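Local coordinates for glycosylation Associate Protein 1 (Streptococcus agalactiae serotype V, PDB 6OYC) that probably helps glycosylate and export serine-rich adhesins, as part of the Gap123 complex of the accessory Sec system, at residues 12-17 with 235-240; 6-11 with 33-38; 16-21 with 60-65. All coordinates share one frame; numbering follows the deposited sequence.

Contact 1 (12-17 with 235-240); sequences NRTWYD and NQVHNA. With SO4 (sulfate ion), chain J.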
loop_
_atom_site.group_PDB
_atom_site.type_symbol
_atom_site.label_atom_id
_atom_site.label_comp_id
_atom_site.label_asym_id
_atom_site.label_seq_id
_atom_site.Cartn_x
_atom_site.Cartn_y
_atom_site.Cartn_z
ATOM N N ASN A 12 -5.447 -13.285 -2.961
ATOM C CA ASN A 12 -5.943 -14.652 -2.931
ATOM C C ASN A 12 -7.445 -14.750 -3.124
ATOM O O ASN A 12 -7.974 -15.860 -3.188
ATOM C CB ASN A 12 -5.514 -15.307 -1.622
ATOM C CG ASN A 12 -4.011 -15.291 -1.469
ATOM O OD1 ASN A 12 -3.296 -15.724 -2.378
ATOM N ND2 ASN A 12 -3.518 -14.746 -0.358
ATOM N N ARG A 13 -8.128 -13.620 -3.261
ATOM C CA ARG A 13 -9.576 -13.589 -3.413
ATOM C C ARG A 13 -9.908 -12.195 -3.949
ATOM O O ARG A 13 -10.156 -11.264 -3.171
ATOM C CB ARG A 13 -10.250 -13.896 -2.064
ATOM C CG ARG A 13 -11.749 -14.165 -2.109
ATOM C CD ARG A 13 -12.317 -14.311 -0.682
ATOM N NE ARG A 13 -13.747 -14.012 -0.625
ATOM C CZ ARG A 13 -14.473 -13.991 0.495
ATOM N NH1 ARG A 13 -13.892 -14.254 1.659
ATOM N NH2 ARG A 13 -15.777 -13.671 0.454
ATOM N N THR A 14 -9.890 -12.061 -5.278
ATOM C CA THR A 14 -9.760 -10.765 -5.938
ATOM C C THR A 14 -10.697 -9.716 -5.360
ATOM O O THR A 14 -10.273 -8.601 -5.038
ATOM C CB THR A 14 -10.024 -10.908 -7.444
ATOM O OG1 THR A 14 -9.051 -11.777 -8.008
ATOM C CG2 THR A 14 -9.945 -9.548 -8.168
ATOM N N TRP A 15 -11.981 -10.040 -5.252
ATOM C CA TRP A 15 -12.996 -9.029 -4.986
ATOM C C TRP A 15 -13.218 -8.797 -3.505
ATOM O O TRP A 15 -14.166 -8.098 -3.134
ATOM C CB TRP A 15 -14.303 -9.414 -5.701
ATOM C CG TRP A 15 -14.022 -9.791 -7.146
ATOM C CD1 TRP A 15 -13.996 -11.054 -7.684
ATOM C CD2 TRP A 15 -13.675 -8.899 -8.221
ATOM N NE1 TRP A 15 -13.663 -11.001 -9.016
ATOM C CE2 TRP A 15 -13.459 -9.694 -9.372
ATOM C CE3 TRP A 15 -13.534 -7.510 -8.323
ATOM C CZ2 TRP A 15 -13.097 -9.144 -10.604
ATOM C CZ3 TRP A 15 -13.177 -6.961 -9.552
ATOM C CH2 TRP A 15 -12.961 -7.780 -10.674
ATOM N N TYR A 16 -12.354 -9.348 -2.651
ATOM C CA TYR A 16 -12.512 -9.318 -1.207
ATOM C C TYR A 16 -11.708 -8.158 -0.593
ATOM O O TYR A 16 -11.079 -7.361 -1.291
ATOM C CB TYR A 16 -12.093 -10.674 -0.611
ATOM C CG TYR A 16 -12.532 -10.906 0.827
ATOM C CD1 TYR A 16 -13.879 -10.856 1.179
ATOM C CD2 TYR A 16 -11.600 -11.149 1.832
ATOM C CE1 TYR A 16 -14.294 -11.053 2.488
ATOM C CE2 TYR A 16 -12.007 -11.358 3.144
ATOM C CZ TYR A 16 -13.361 -11.309 3.453
ATOM O OH TYR A 16 -13.784 -11.497 4.729
ATOM N N ASP A 17 -11.767 -8.064 0.742
ATOM C CA ASP A 17 -11.072 -7.033 1.508
ATOM C C ASP A 17 -9.560 -7.177 1.343
ATOM O O ASP A 17 -9.017 -8.280 1.449
ATOM C CB ASP A 17 -11.481 -7.172 2.993
ATOM C CG ASP A 17 -10.981 -6.023 3.911
ATOM O OD1 ASP A 17 -10.429 -4.998 3.436
ATOM O OD2 ASP A 17 -11.180 -6.168 5.147
ATOM N N ASN A 235 -5.446 -3.847 -14.991
ATOM C CA ASN A 235 -5.505 -5.124 -14.298
ATOM C C ASN A 235 -6.328 -6.110 -15.116
ATOM O O ASN A 235 -7.468 -5.807 -15.497
ATOM C CB ASN A 235 -6.116 -4.942 -12.901
ATOM C CG ASN A 235 -5.703 -6.030 -11.953
ATOM O OD1 ASN A 235 -5.706 -7.203 -12.307
ATOM N ND2 ASN A 235 -5.320 -5.647 -10.741
ATOM N N GLN A 236 -5.774 -7.296 -15.366
ATOM C CA GLN A 236 -6.549 -8.294 -16.100
ATOM C C GLN A 236 -7.801 -8.744 -15.352
ATOM O O GLN A 236 -8.731 -9.242 -15.986
ATOM C CB GLN A 236 -5.691 -9.516 -16.430
ATOM C CG GLN A 236 -5.154 -10.252 -15.222
ATOM C CD GLN A 236 -4.196 -11.388 -15.597
ATOM O OE1 GLN A 236 -3.007 -11.348 -15.259
ATOM N NE2 GLN A 236 -4.709 -12.400 -16.301
ATOM N N VAL A 237 -7.870 -8.584 -14.029
ATOM C CA VAL A 237 -9.092 -9.014 -13.343
ATOM C C VAL A 237 -10.287 -8.135 -13.708
ATOM O O VAL A 237 -11.430 -8.561 -13.519
ATOM C CB VAL A 237 -8.898 -9.057 -11.810
ATOM C CG1 VAL A 237 -7.699 -9.939 -11.436
ATOM C CG2 VAL A 237 -8.716 -7.641 -11.246
ATOM N N HIS A 238 -10.074 -6.922 -14.234
ATOM C CA HIS A 238 -11.222 -6.090 -14.584
ATOM C C HIS A 238 -11.150 -5.379 -15.940
ATOM O O HIS A 238 -12.132 -4.746 -16.325
ATOM C CB HIS A 238 -11.477 -5.048 -13.476
ATOM C CG HIS A 238 -10.370 -4.059 -13.299
ATOM N ND1 HIS A 238 -10.080 -3.493 -12.075
ATOM C CD2 HIS A 238 -9.485 -3.529 -14.181
ATOM C CE1 HIS A 238 -9.063 -2.658 -12.211
ATOM N NE2 HIS A 238 -8.690 -2.654 -13.481
ATOM N N ASN A 239 -10.032 -5.454 -16.662
ATOM C CA ASN A 239 -9.913 -4.750 -17.932
ATOM C C ASN A 239 -11.033 -5.123 -18.895
ATOM O O ASN A 239 -11.539 -4.264 -19.623
ATOM C CB ASN A 239 -8.567 -5.062 -18.575
ATOM C CG ASN A 239 -7.439 -4.287 -17.965
ATOM O OD1 ASN A 239 -7.651 -3.355 -17.183
ATOM N ND2 ASN A 239 -6.211 -4.674 -18.309
ATOM N N ALA A 240 -11.440 -6.396 -18.905
ATOM C CA ALA A 240 -12.335 -6.868 -19.953
ATOM C C ALA A 240 -13.714 -6.227 -19.841
ATOM O O ALA A 240 -14.295 -5.819 -20.856
ATOM C CB ALA A 240 -12.441 -8.395 -19.929
HETATM S S SO4 J . -1.748 -7.823 -15.171
HETATM O O1 SO4 J . -2.973 -7.021 -15.097
HETATM O O2 SO4 J . -1.830 -8.788 -16.271
HETATM O O3 SO4 J . -0.593 -6.931 -15.403
HETATM O O4 SO4 J . -1.540 -8.521 -13.886
#
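The Trp15 indole presents its edge to Val237 and His238: near the ring plane, CH2 of Trp15 stands 3.3 Å from the backbone O of Val237, and CB of His238 lies at the same rim. One face of the indole is covered from within its own loop, by CG2 of Thr14, 3.7 Å above the plane and over its centre. Thr14 and Val237 meet tip to tip: that methyl, anti to the backbone N (OG1 at chi1 -62°), is 3.8 Å from CB of Val237. Tyr9 meets Trp15 edge-to-face, and helix 208-223 packs on the indole as well. On the other side of the contact, N of Val237 donates to OD1 of Asn235 at 3.1 Å, nearly straight at 172°. Beside it, N of Gln236 donates a hydrogen bond to O1 of a sulfate at 2.8 Å; the ion, probably from the crystallisation liquor, is also hydrogen-bonded to Asn260, Asn261 and Asn264. The Arg13-Tyr16 type I turn thus docks by van der Waals packing, with a carbonyl oxygen at the indole edge and no hydrogen bond across, on an Asx turn beside the seven-stranded parallel, Rossmann-like sheet, consistent with the family's GT-B clan.

Contact 2 (6-11 with 33-38); sequences PSWYNE and DTINQM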
loop_
_atom_site.group_PDB
_atom_site.type_symbol
_atom_site.label_atom_id
_atom_site.label_comp_id
_atom_site.label_asym_id
_atom_site.label_seq_id
_atom_site.Cartn_x
_atom_site.Cartn_y
_atom_site.Cartn_z
ATOM N N PRO A 6 -9.419 1.898 -9.030
ATOM C CA PRO A 6 -8.170 1.371 -8.467
ATOM C C PRO A 6 -8.079 -0.142 -8.610
ATOM O O PRO A 6 -9.028 -0.817 -9.008
ATOM C CB PRO A 6 -8.270 1.762 -6.982
ATOM C CG PRO A 6 -9.742 1.651 -6.697
ATOM C CD PRO A 6 -10.455 2.082 -7.991
ATOM N N SER A 7 -6.907 -0.664 -8.257
ATOM C CA SER A 7 -6.651 -2.105 -8.151
ATOM C C SER A 7 -6.202 -2.394 -6.728
ATOM O O SER A 7 -5.010 -2.625 -6.482
ATOM C CB SER A 7 -5.592 -2.585 -9.166
ATOM O OG SER A 7 -6.132 -2.559 -10.473
ATOM N N TRP A 8 -7.133 -2.316 -5.793
ATOM C CA TRP A 8 -6.771 -2.509 -4.392
ATOM C C TRP A 8 -7.328 -3.837 -3.923
ATOM O O TRP A 8 -7.987 -3.917 -2.879
ATOM C CB TRP A 8 -7.296 -1.370 -3.519
ATOM C CG TRP A 8 -6.754 -0.030 -3.884
ATOM C CD1 TRP A 8 -5.588 0.241 -4.557
ATOM C CD2 TRP A 8 -7.354 1.231 -3.593
ATOM N NE1 TRP A 8 -5.434 1.608 -4.711
ATOM C CE2 TRP A 8 -6.498 2.235 -4.116
ATOM C CE3 TRP A 8 -8.533 1.615 -2.939
ATOM C CZ2 TRP A 8 -6.789 3.587 -4.010
ATOM C CZ3 TRP A 8 -8.811 2.962 -2.820
ATOM C CH2 TRP A 8 -7.952 3.932 -3.366
ATOM N N TYR A 9 -7.083 -4.863 -4.728
ATOM C CA TYR A 9 -7.688 -6.172 -4.615
ATOM C C TYR A 9 -6.926 -7.034 -3.609
ATOM O O TYR A 9 -5.821 -6.701 -3.165
ATOM C CB TYR A 9 -7.715 -6.843 -5.986
ATOM C CG TYR A 9 -8.563 -6.092 -6.962
ATOM C CD1 TYR A 9 -9.882 -5.783 -6.645
ATOM C CD2 TYR A 9 -8.056 -5.661 -8.185
ATOM C CE1 TYR A 9 -10.683 -5.095 -7.508
ATOM C CE2 TYR A 9 -8.871 -4.947 -9.072
ATOM C CZ TYR A 9 -10.190 -4.676 -8.720
ATOM O OH TYR A 9 -11.038 -3.978 -9.556
ATOM N N ASN A 10 -7.537 -8.163 -3.259
ATOM C CA ASN A 10 -6.914 -9.177 -2.421
ATOM C C ASN A 10 -6.284 -10.214 -3.337
ATOM O O ASN A 10 -6.946 -10.734 -4.239
ATOM C CB ASN A 10 -7.952 -9.812 -1.491
ATOM C CG ASN A 10 -7.380 -10.912 -0.592
ATOM O OD1 ASN A 10 -6.597 -11.757 -1.026
ATOM N ND2 ASN A 10 -7.819 -10.926 0.665
ATOM N N GLU A 11 -5.001 -10.499 -3.097
ATOM C CA GLU A 11 -4.227 -11.410 -3.938
ATOM C C GLU A 11 -4.871 -12.787 -4.047
ATOM O O GLU A 11 -4.799 -13.431 -5.097
ATOM C CB GLU A 11 -2.819 -11.561 -3.360
ATOM C CG GLU A 11 -1.697 -11.346 -4.338
ATOM C CD GLU A 11 -0.340 -11.420 -3.668
ATOM O OE1 GLU A 11 -0.223 -12.019 -2.569
ATOM O OE2 GLU A 11 0.612 -10.863 -4.246
ATOM N N ASP A 33 -0.271 3.857 -8.032
ATOM C CA ASP A 33 -0.501 4.851 -9.077
ATOM C C ASP A 33 -1.832 5.576 -8.903
ATOM O O ASP A 33 -1.927 6.775 -9.198
ATOM C CB ASP A 33 -0.396 4.189 -10.460
ATOM C CG ASP A 33 -1.301 2.953 -10.609
ATOM O OD1 ASP A 33 -1.473 2.207 -9.611
ATOM O OD2 ASP A 33 -1.834 2.727 -11.733
ATOM N N THR A 34 -2.867 4.892 -8.418
ATOM C CA THR A 34 -4.144 5.574 -8.247
ATOM C C THR A 34 -4.046 6.668 -7.195
ATOM O O THR A 34 -4.564 7.774 -7.393
ATOM C CB THR A 34 -5.234 4.578 -7.871
ATOM O OG1 THR A 34 -5.304 3.550 -8.862
ATOM C CG2 THR A 34 -6.598 5.287 -7.756
ATOM N N ILE A 35 -3.399 6.375 -6.060
ATOM C CA ILE A 35 -3.215 7.397 -5.028
ATOM C C ILE A 35 -2.455 8.579 -5.605
ATOM O O ILE A 35 -2.856 9.742 -5.466
ATOM C CB ILE A 35 -2.470 6.816 -3.811
ATOM C CG1 ILE A 35 -3.188 5.583 -3.234
ATOM C CG2 ILE A 35 -2.183 7.933 -2.789
ATOM C CD1 ILE A 35 -4.421 5.902 -2.475
ATOM N N ASN A 36 -1.333 8.290 -6.254
ATOM C CA ASN A 36 -0.504 9.346 -6.804
ATOM C C ASN A 36 -1.289 10.199 -7.795
ATOM O O ASN A 36 -1.224 11.435 -7.750
ATOM C CB ASN A 36 0.725 8.715 -7.451
ATOM C CG ASN A 36 1.461 9.675 -8.327
ATOM O OD1 ASN A 36 1.107 9.865 -9.496
ATOM N ND2 ASN A 36 2.478 10.320 -7.763
ATOM N N GLN A 37 -2.077 9.552 -8.665
ATOM C CA GLN A 37 -2.785 10.281 -9.712
ATOM C C GLN A 37 -3.968 11.056 -9.155
ATOM O O GLN A 37 -4.251 12.169 -9.611
ATOM C CB GLN A 37 -3.240 9.318 -10.814
ATOM C CG GLN A 37 -2.063 8.822 -11.643
ATOM C CD GLN A 37 -2.314 7.501 -12.334
ATOM O OE1 GLN A 37 -3.463 7.094 -12.535
ATOM N NE2 GLN A 37 -1.234 6.826 -12.719
ATOM N N MET A 38 -4.686 10.494 -8.185
ATOM C CA MET A 38 -5.815 11.259 -7.668
ATOM C C MET A 38 -5.357 12.486 -6.897
ATOM O O MET A 38 -6.038 13.517 -6.922
ATOM C CB MET A 38 -6.690 10.405 -6.771
ATOM C CG MET A 38 -7.919 11.169 -6.310
ATOM S SD MET A 38 -9.299 10.048 -6.119
ATOM C CE MET A 38 -8.332 8.558 -5.928
HETATM O O HOH W 1 -4.538 1.072 -8.244
#
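Trp8 and Ile35 approach at about a right angle, the benzo part of the indole meeting the end of the isoleucine: CZ2 of Trp8 is 3.7 Å from CD1 of Ile35. This is the packing of a strand-end loop on the first helix of a Rossmann-like domain, since 6-11 follows strand 2-5 of the seven-stranded parallel sheet and 33-38 belongs to helix 33-43. Thr34, one residue earlier on that helix, crosses the indole at a slant, its CG2 4.1 Å from CZ2 of Trp8. The same methyl packs on Pro6, 4.0 Å from the proline CB, and so touches both Pro6 and Trp8, while OG1 of Thr34 lies 3.6 Å from CA of Pro6. Pro6 in turn sets its CB over one face of the indole, 3.4 Å above the plane and over its centre. CZ2 and CH2 are the ring atoms that meet the helix, CZ2 both residues and CH2 Ile35. Trp8 chi1 of -61° sets CG beside the backbone N, from where the ring extends to the helix. Leu50 of strand 48-52 touches Pro6, Trp8 and Thr34, and Leu59 and Leu63 of helix 59-65 touch Trp8. No direct hydrogen bond joins the two segments, but a water does: it accepts from N of Ser7 at 2.9 Å and donates to OG1 of Thr34 at 2.7 Å.

Contact 3 (16-21 with 60-65); sequences YDNNYL and RYYLHR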
loop_
_atom_site.group_PDB
_atom_site.type_symbol
_atom_site.label_atom_id
_atom_site.label_comp_id
_atom_site.label_asym_id
_atom_site.label_seq_id
_atom_site.Cartn_x
_atom_site.Cartn_y
_atom_site.Cartn_z
ATOM N N TYR A 16 -12.354 -9.348 -2.651
ATOM C CA TYR A 16 -12.512 -9.318 -1.207
ATOM C C TYR A 16 -11.708 -8.158 -0.593
ATOM O O TYR A 16 -11.079 -7.361 -1.291
ATOM C CB TYR A 16 -12.093 -10.674 -0.611
ATOM C CG TYR A 16 -12.532 -10.906 0.827
ATOM C CD1 TYR A 16 -13.879 -10.856 1.179
ATOM C CD2 TYR A 16 -11.600 -11.149 1.832
ATOM C CE1 TYR A 16 -14.294 -11.053 2.488
ATOM C CE2 TYR A 16 -12.007 -11.358 3.144
ATOM C CZ TYR A 16 -13.361 -11.309 3.453
ATOM O OH TYR A 16 -13.784 -11.497 4.729
ATOM N N ASP A 17 -11.767 -8.064 0.742
ATOM C CA ASP A 17 -11.072 -7.033 1.508
ATOM C C ASP A 17 -9.560 -7.177 1.343
ATOM O O ASP A 17 -9.017 -8.280 1.449
ATOM C CB ASP A 17 -11.481 -7.172 2.993
ATOM C CG ASP A 17 -10.981 -6.023 3.911
ATOM O OD1 ASP A 17 -10.429 -4.998 3.436
ATOM O OD2 ASP A 17 -11.180 -6.168 5.147
ATOM N N ASN A 18 -8.871 -6.064 1.094
ATOM C CA ASN A 18 -7.409 -6.087 1.044
ATOM C C ASN A 18 -6.766 -5.807 2.396
ATOM O O ASN A 18 -5.537 -5.774 2.484
ATOM C CB ASN A 18 -6.875 -5.075 0.009
ATOM C CG ASN A 18 -7.031 -3.620 0.457
ATOM O OD1 ASN A 18 -7.827 -3.308 1.342
ATOM N ND2 ASN A 18 -6.258 -2.720 -0.158
ATOM N N ASN A 19 -7.553 -5.591 3.447
ATOM C CA ASN A 19 -6.961 -5.202 4.716
ATOM C C ASN A 19 -6.053 -6.311 5.242
ATOM O O ASN A 19 -6.175 -7.484 4.872
ATOM C CB ASN A 19 -8.047 -4.849 5.739
ATOM C CG ASN A 19 -7.531 -3.908 6.838
ATOM O OD1 ASN A 19 -6.439 -3.360 6.722
ATOM N ND2 ASN A 19 -8.314 -3.721 7.899
ATOM N N TYR A 20 -5.101 -5.910 6.074
ATOM C CA TYR A 20 -4.079 -6.789 6.628
ATOM C C TYR A 20 -4.062 -6.632 8.144
ATOM O O TYR A 20 -4.515 -5.623 8.685
ATOM C CB TYR A 20 -2.709 -6.437 6.043
ATOM C CG TYR A 20 -2.498 -4.935 6.014
ATOM C CD1 TYR A 20 -2.165 -4.230 7.180
ATOM C CD2 TYR A 20 -2.656 -4.208 4.830
ATOM C CE1 TYR A 20 -1.995 -2.848 7.161
ATOM C CE2 TYR A 20 -2.477 -2.826 4.802
ATOM C CZ TYR A 20 -2.154 -2.151 5.963
ATOM O OH TYR A 20 -1.987 -0.781 5.915
ATOM N N LEU A 21 -3.534 -7.627 8.837
ATOM C CA LEU A 21 -3.335 -7.465 10.275
ATOM C C LEU A 21 -2.348 -6.331 10.545
ATOM O O LEU A 21 -1.354 -6.164 9.828
ATOM C CB LEU A 21 -2.821 -8.767 10.887
ATOM C CG LEU A 21 -3.656 -9.991 10.501
ATOM C CD1 LEU A 21 -3.057 -11.272 11.115
ATOM C CD2 LEU A 21 -5.093 -9.783 10.935
ATOM N N ARG A 60 -12.756 3.763 4.464
ATOM C CA ARG A 60 -12.639 5.159 4.870
ATOM C C ARG A 60 -11.315 5.412 5.599
ATOM O O ARG A 60 -10.653 6.424 5.349
ATOM C CB ARG A 60 -13.858 5.567 5.704
ATOM C CG ARG A 60 -15.121 5.903 4.839
ATOM C CD ARG A 60 -16.360 5.088 5.234
ATOM N NE ARG A 60 -16.079 3.658 5.296
ATOM C CZ ARG A 60 -16.221 2.817 4.274
ATOM N NH1 ARG A 60 -16.680 3.252 3.096
ATOM N NH2 ARG A 60 -15.907 1.534 4.436
ATOM N N TYR A 61 -10.884 4.480 6.463
ATOM C CA TYR A 61 -9.546 4.604 7.029
ATOM C C TYR A 61 -8.497 4.496 5.945
ATOM O O TYR A 61 -7.505 5.232 5.962
ATOM C CB TYR A 61 -9.286 3.555 8.114
ATOM C CG TYR A 61 -9.874 3.969 9.437
ATOM C CD1 TYR A 61 -9.545 5.201 10.014
ATOM C CD2 TYR A 61 -10.788 3.157 10.100
ATOM C CE1 TYR A 61 -10.102 5.595 11.221
ATOM C CE2 TYR A 61 -11.345 3.543 11.299
ATOM C CZ TYR A 61 -11.005 4.766 11.846
ATOM O OH TYR A 61 -11.559 5.141 13.030
ATOM N N TYR A 62 -8.700 3.592 4.990
ATOM C CA TYR A 62 -7.723 3.457 3.918
ATOM C C TYR A 62 -7.528 4.785 3.199
ATOM O O TYR A 62 -6.392 5.252 3.034
ATOM C CB TYR A 62 -8.153 2.353 2.951
ATOM C CG TYR A 62 -7.091 1.961 1.933
ATOM C CD1 TYR A 62 -7.001 2.626 0.706
ATOM C CD2 TYR A 62 -6.199 0.911 2.181
ATOM C CE1 TYR A 62 -6.044 2.266 -0.249
ATOM C CE2 TYR A 62 -5.231 0.546 1.238
ATOM C CZ TYR A 62 -5.162 1.225 0.022
ATOM O OH TYR A 62 -4.216 0.876 -0.928
ATOM N N LEU A 63 -8.632 5.438 2.815
ATOM C CA LEU A 63 -8.536 6.704 2.090
ATOM C C LEU A 63 -7.966 7.794 2.972
ATOM O O LEU A 63 -7.204 8.651 2.502
ATOM C CB LEU A 63 -9.902 7.133 1.561
ATOM C CG LEU A 63 -10.508 6.243 0.463
ATOM C CD1 LEU A 63 -11.861 6.767 0.049
ATOM C CD2 LEU A 63 -9.573 6.137 -0.736
ATOM N N HIS A 64 -8.344 7.785 4.251
ATOM C CA HIS A 64 -7.840 8.783 5.180
ATOM C C HIS A 64 -6.325 8.753 5.244
ATOM O O HIS A 64 -5.691 9.801 5.396
ATOM C CB HIS A 64 -8.412 8.545 6.569
ATOM C CG HIS A 64 -7.866 9.477 7.593
ATOM N ND1 HIS A 64 -6.994 9.070 8.575
ATOM C CD2 HIS A 64 -8.050 10.808 7.773
ATOM C CE1 HIS A 64 -6.676 10.106 9.332
ATOM N NE2 HIS A 64 -7.298 11.172 8.860
ATOM N N ARG A 65 -5.741 7.562 5.102
ATOM C CA ARG A 65 -4.296 7.403 5.170
ATOM C C ARG A 65 -3.598 8.172 4.063
ATOM O O ARG A 65 -2.443 8.565 4.228
ATOM C CB ARG A 65 -3.933 5.923 5.061
ATOM C CG ARG A 65 -3.287 5.307 6.260
ATOM C CD ARG A 65 -3.218 3.805 6.060
ATOM N NE ARG A 65 -4.190 3.124 6.898
ATOM C CZ ARG A 65 -4.750 1.962 6.586
ATOM N NH1 ARG A 65 -4.421 1.367 5.451
ATOM N NH2 ARG A 65 -5.619 1.396 7.418
HETATM O O HOH W 2 -6.791 -0.762 5.719
#
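Asn18 is the first residue of the loop to touch the helix, its amide group standing against the Tyr62 ring. Just before it, Asp17 opens an Asx turn that shapes the backbone here: N of Asn19 donates to OD1 of Asp17 at 2.9 Å, reaching the oxygen from above the carboxylate plane. The side chains of Asn18 and Tyr62 cross at about a right angle, with amide and ring planes 50° apart, and the amide end comes 3.7 Å from CE2 of Tyr62, measured from the atom modelled as ND2. Because this amide is probably turned over in the model, the proximity is evidence of packing and not of a particular polar bond. Tyr62 has CG anti to its backbone N (chi1 -170°), which carries the ring off the helix toward the loop, where it also meets the Trp8 ring. A glycerol, probably from the crystallisation liquor, is hydrogen-bonded to Tyr62 OH and lies close to Asn18. In fold terms, the long loop after strand 2-5 here packs on helix 59-65, which follows the neighbouring parallel strand 48-52 of the Rossmann-like sheet. Asn19 adds a solvent link, its OD1 accepting from a water at 2.8 Å that in turn accepts from NH2 of Arg65 at 3.0 Å. Next, Tyr20 and Arg65 approach from opposite directions, ring and guanidinium planes 46° apart. OH of Tyr20 lies 3.3 Å from NH1 of Arg65, but at an angle too poor for a hydrogen bond. Instead the hydroxyl is hydrogen-bonded to OE1 of Glu127, and NE of Arg65 forms a salt bridge with Glu128.

How the contacts relate
All three contacts draw on the long connection between strand 2-5 and helix 33-43 in the seven-stranded parallel-sheet domain. In chain order their first segments are 6-11, 12-17 and 16-21, so contact 2 comes first, and contacts 1 and 3 share Tyr16 and Asp17. Centres of contacts 1 and 2 are 12 Å apart, those of 2 and 3 are 11 Å, and those of 1 and 3 are 16 Å, so the three form a triangle with contact 2 at the corner. Contact 2 touches both others, through probable hydrogen bonds His238 ND1-Tyr9 OH (2.7 Å) and Asn10 ND2-Asp17 O (3.0 Å). One connection thus meets the loop after strand 229-233, its own helix 33-43, and helix 59-65 after strand 48-52.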